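Local atomic coordinates of nucleosome assembly protein (Plasmodium falciparum, PDB entry 5X7V), a protein that probably acts as a histone chaperone of the nucleosome assembly protein family, binding histones and helping to assemble nucleosomes. Residues 75-80 with 94-99. Numbering follows the deposited sequence.
Sequences HLVKLD and TFIFGE
A classic beta bulge interrupts the hairpin that opens the antiparallel sheet of this NAP-family domain, where Val-77 and Lys-78 of the edge strand both face Ile-96. Strands 76-80 and 94-97 run antiparallel, with 160° between their N-to-C directions. At the bulge the carbonyl oxygen Ile-96 O takes two backbone donors, Val-77 N at 3.0 Å and Lys-78 N at 3.2 Å, both rather bent at the hydrogen. Beyond it the ladder is regular: Ile-96 N gives a nearly straight bond to Lys-78 O (2.8 Å, 173° at the hydrogen), and Asp-80 and Thr-94 exchange a reciprocal pair. On the other side of the bulge Gly-98 N closes the ladder on His-75 O.

Leu-76, Leu-79, Phe-95 and Phe-97 share the buried face, where Trp-52 of helix 51-56 packs on both leucines and Phe-161 meets the Phe-95 ring edge-to-face. Leu-76 reaches both phenylalanines: CG lies opposite the backbone N (chi1 -173°), and from there CD1 sits over one face of the Phe-97 ring in a CH-pi contact, 3.9 Å from the centroid, and also touches Phe-95 CB. Its other methyl, CD2, lies against Phe-95 CD2 at 3.6 Å, while Leu-79 CG lies over a face of that same ring, toward the rim.

The opposite face is more polar. Lys-78 and Ile-96 run side by side, touching CB to CB at 3.8 Å, before the lysine chain bends at chi2 and chi4 and runs forward along its own strand toward Asp-80. The ammonium probably offsets some of the negative charge where Asp-80 lies close to Asp-42 of the long helix 2-45. Lys-78 NZ forms a salt bridge with Asp-80 OD1 at 2.9 Å, approaching from above the carboxylate plane.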
ATOM      1  N   HIS A  75     -10.691   9.126 -27.353  1.00 57.32           N
ATOM      2  CA  HIS A  75      -9.874   8.502 -28.397  1.00 53.10           C
ATOM      3  C   HIS A  75      -8.635   7.860 -27.771  1.00 53.17           C
ATOM      4  O   HIS A  75      -7.672   7.539 -28.450  1.00 49.82           O
ATOM      5  CB  HIS A  75      -9.478   9.530 -29.464  1.00 51.32           C
ATOM      6  CG  HIS A  75     -10.638  10.322 -29.987  1.00 51.74           C
ATOM      7  ND1 HIS A  75     -11.441   9.881 -31.015  1.00 53.56           N
ATOM      8  CD2 HIS A  75     -11.156  11.506 -29.586  1.00 51.66           C
ATOM      9  CE1 HIS A  75     -12.394  10.773 -31.242  1.00 51.21           C
ATOM     10  NE2 HIS A  75     -12.243  11.765 -30.386  1.00 49.82           N
ATOM     11  N   LEU A  76      -8.666   7.690 -26.457  1.00 56.34           N
ATOM     12  CA  LEU A  76      -7.642   6.907 -25.782  1.00 52.22           C
ATOM     13  C   LEU A  76      -7.950   5.441 -26.096  1.00 56.61           C
ATOM     14  O   LEU A  76      -8.848   4.844 -25.501  1.00 49.82           O
ATOM     15  CB  LEU A  76      -7.627   7.188 -24.267  1.00 51.62           C
ATOM     16  CG  LEU A  76      -6.501   6.561 -23.433  1.00 51.67           C
ATOM     17  CD1 LEU A  76      -5.197   6.885 -24.078  1.00 52.91           C
ATOM     18  CD2 LEU A  76      -6.461   7.040 -21.983  1.00 49.82           C
ATOM     19  N   VAL A  77      -7.222   4.880 -27.061  1.00 56.88           N
ATOM     20  CA  VAL A  77      -7.456   3.515 -27.486  1.00 51.52           C
ATOM     21  C   VAL A  77      -6.708   2.547 -26.561  1.00 51.72           C
ATOM     22  O   VAL A  77      -7.072   1.376 -26.476  1.00 52.81           O
ATOM     23  CB  VAL A  77      -7.013   3.265 -28.970  1.00 51.21           C
ATOM     24  CG1 VAL A  77      -7.719   4.174 -29.926  1.00 50.28           C
ATOM     25  CG2 VAL A  77      -5.534   3.430 -29.134  1.00 53.95           C
ATOM     26  N   LYS A  78      -5.679   3.032 -25.864  1.00 49.82           N
ATOM     27  CA  LYS A  78      -4.787   2.147 -25.106  1.00 51.61           C
ATOM     28  C   LYS A  78      -4.076   2.830 -23.947  1.00 53.03           C
ATOM     29  O   LYS A  78      -3.464   3.898 -24.111  1.00 51.50           O
ATOM     30  CB  LYS A  78      -3.730   1.547 -26.036  1.00 51.85           C
ATOM     31  CG  LYS A  78      -3.201   0.193 -25.620  1.00 51.44           C
ATOM     32  CD  LYS A  78      -2.959  -0.683 -26.842  1.00 52.03           C
ATOM     33  CE  LYS A  78      -2.218  -1.937 -26.480  1.00 52.13           C
ATOM     34  NZ  LYS A  78      -1.109  -1.586 -25.604  1.00 51.01           N
ATOM     35  N   LEU A  79      -4.135   2.191 -22.783  1.00 49.82           N
ATOM     36  CA  LEU A  79      -3.446   2.678 -21.597  1.00 52.87           C
ATOM     37  C   LEU A  79      -2.646   1.527 -21.033  1.00 52.21           C
ATOM     38  O   LEU A  79      -3.185   0.434 -20.868  1.00 55.51           O
ATOM     39  CB  LEU A  79      -4.447   3.204 -20.567  1.00 52.48           C
ATOM     40  CG  LEU A  79      -4.052   4.127 -19.414  1.00 51.27           C
ATOM     41  CD1 LEU A  79      -5.332   4.644 -18.792  1.00 49.82           C
ATOM     42  CD2 LEU A  79      -3.218   3.405 -18.379  1.00 49.82           C
ATOM     43  N   ASP A  80      -1.368   1.734 -20.743  1.00 52.20           N
ATOM     44  CA  ASP A  80      -0.600   0.626 -20.187  1.00 52.05           C
ATOM     45  C   ASP A  80       0.315   0.994 -19.072  1.00 52.70           C
ATOM     46  O   ASP A  80       1.037   1.974 -19.125  1.00 53.69           O
ATOM     47  CB  ASP A  80       0.199  -0.082 -21.267  1.00 51.99           C
ATOM     48  CG  ASP A  80      -0.671  -1.010 -22.074  1.00 58.05           C
ATOM     49  OD1 ASP A  80      -1.396  -0.486 -22.948  1.00 56.22           O
ATOM     50  OD2 ASP A  80      -0.692  -2.238 -21.799  1.00 58.38           O
ATOM     51  N   THR A  94       1.708   4.653 -20.367  1.00 53.14           N
ATOM     52  CA  THR A  94       1.729   4.950 -21.788  1.00 53.34           C
ATOM     53  C   THR A  94       0.302   5.121 -22.327  1.00 52.76           C
ATOM     54  O   THR A  94      -0.515   4.209 -22.261  1.00 49.82           O
ATOM     55  CB  THR A  94       2.483   3.822 -22.552  1.00 55.14           C
ATOM     56  OG1 THR A  94       3.826   3.722 -22.063  1.00 53.25           O
ATOM     57  CG2 THR A  94       2.510   4.064 -24.054  1.00 55.93           C
ATOM     58  N   PHE A  95       0.011   6.311 -22.846  1.00 52.11           N
ATOM     59  CA  PHE A  95      -1.290   6.621 -23.456  1.00 53.30           C
ATOM     60  C   PHE A  95      -1.179   6.569 -24.976  1.00 53.88           C
ATOM     61  O   PHE A  95      -0.384   7.292 -25.555  1.00 51.90           O
ATOM     62  CB  PHE A  95      -1.790   8.011 -23.032  1.00 53.59           C
ATOM     63  CG  PHE A  95      -2.182   8.114 -21.580  1.00 52.73           C
ATOM     64  CD1 PHE A  95      -1.370   7.614 -20.579  1.00 52.48           C
ATOM     65  CD2 PHE A  95      -3.348   8.758 -21.212  1.00 55.15           C
ATOM     66  CE1 PHE A  95      -1.733   7.728 -19.268  1.00 52.10           C
ATOM     67  CE2 PHE A  95      -3.710   8.869 -19.886  1.00 52.06           C
ATOM     68  CZ  PHE A  95      -2.903   8.350 -18.920  1.00 51.57           C
ATOM     69  N   ILE A  96      -1.952   5.709 -25.626  1.00 51.95           N
ATOM     70  CA  ILE A  96      -1.921   5.682 -27.082  1.00 54.17           C
ATOM     71  C   ILE A  96      -3.264   6.157 -27.630  1.00 53.27           C
ATOM     72  O   ILE A  96      -4.310   5.603 -27.293  1.00 52.93           O
ATOM     73  CB  ILE A  96      -1.587   4.275 -27.653  1.00 54.41           C
ATOM     74  CG1 ILE A  96      -0.440   3.624 -26.871  1.00 51.59           C
ATOM     75  CG2 ILE A  96      -1.199   4.384 -29.104  1.00 51.11           C
ATOM     76  CD1 ILE A  96      -0.035   2.299 -27.389  1.00 49.82           C
ATOM     77  N   PHE A  97      -3.231   7.197 -28.462  1.00 51.88           N
ATOM     78  CA  PHE A  97      -4.451   7.788 -28.979  1.00 51.75           C
ATOM     79  C   PHE A  97      -4.697   7.455 -30.439  1.00 49.82           C
ATOM     80  O   PHE A  97      -3.787   7.511 -31.245  1.00 52.05           O
ATOM     81  CB  PHE A  97      -4.408   9.297 -28.813  1.00 49.82           C
ATOM     82  CG  PHE A  97      -4.548   9.756 -27.394  1.00 53.85           C
ATOM     83  CD1 PHE A  97      -3.435   9.921 -26.591  1.00 54.14           C
ATOM     84  CD2 PHE A  97      -5.799  10.034 -26.862  1.00 49.82           C
ATOM     85  CE1 PHE A  97      -3.571  10.356 -25.275  1.00 52.83           C
ATOM     86  CE2 PHE A  97      -5.935  10.463 -25.556  1.00 51.72           C
ATOM     87  CZ  PHE A  97      -4.824  10.627 -24.759  1.00 52.09           C
ATOM     88  N   GLY A  98      -5.937   7.100 -30.768  1.00 52.46           N
ATOM     89  CA  GLY A  98      -6.354   6.916 -32.142  1.00 49.82           C
ATOM     90  C   GLY A  98      -6.140   8.163 -32.981  1.00 51.06           C
ATOM     91  O   GLY A  98      -5.973   9.268 -32.460  1.00 49.82           O
ATOM     92  N   GLU A  99      -6.160   7.968 -34.292  1.00 51.67           N
ATOM     93  CA  GLU A  99      -5.895   8.994 -35.292  1.00 49.82           C
ATOM     94  C   GLU A  99      -6.688  10.283 -35.098  1.00 52.52           C
ATOM     95  O   GLU A  99      -6.174  11.383 -35.335  1.00 52.72           O
ATOM     96  CB  GLU A  99      -6.205   8.407 -36.671  1.00 54.02           C
ATOM     97  CG  GLU A  99      -5.593   9.115 -37.860  1.00 59.39           C
ATOM     98  CD  GLU A  99      -4.094   8.856 -37.985  1.00 67.60           C
ATOM     99  OE1 GLU A  99      -3.599   7.935 -37.286  1.00 68.24           O
ATOM    100  OE2 GLU A  99      -3.415   9.583 -38.766  1.00 59.54           O
TER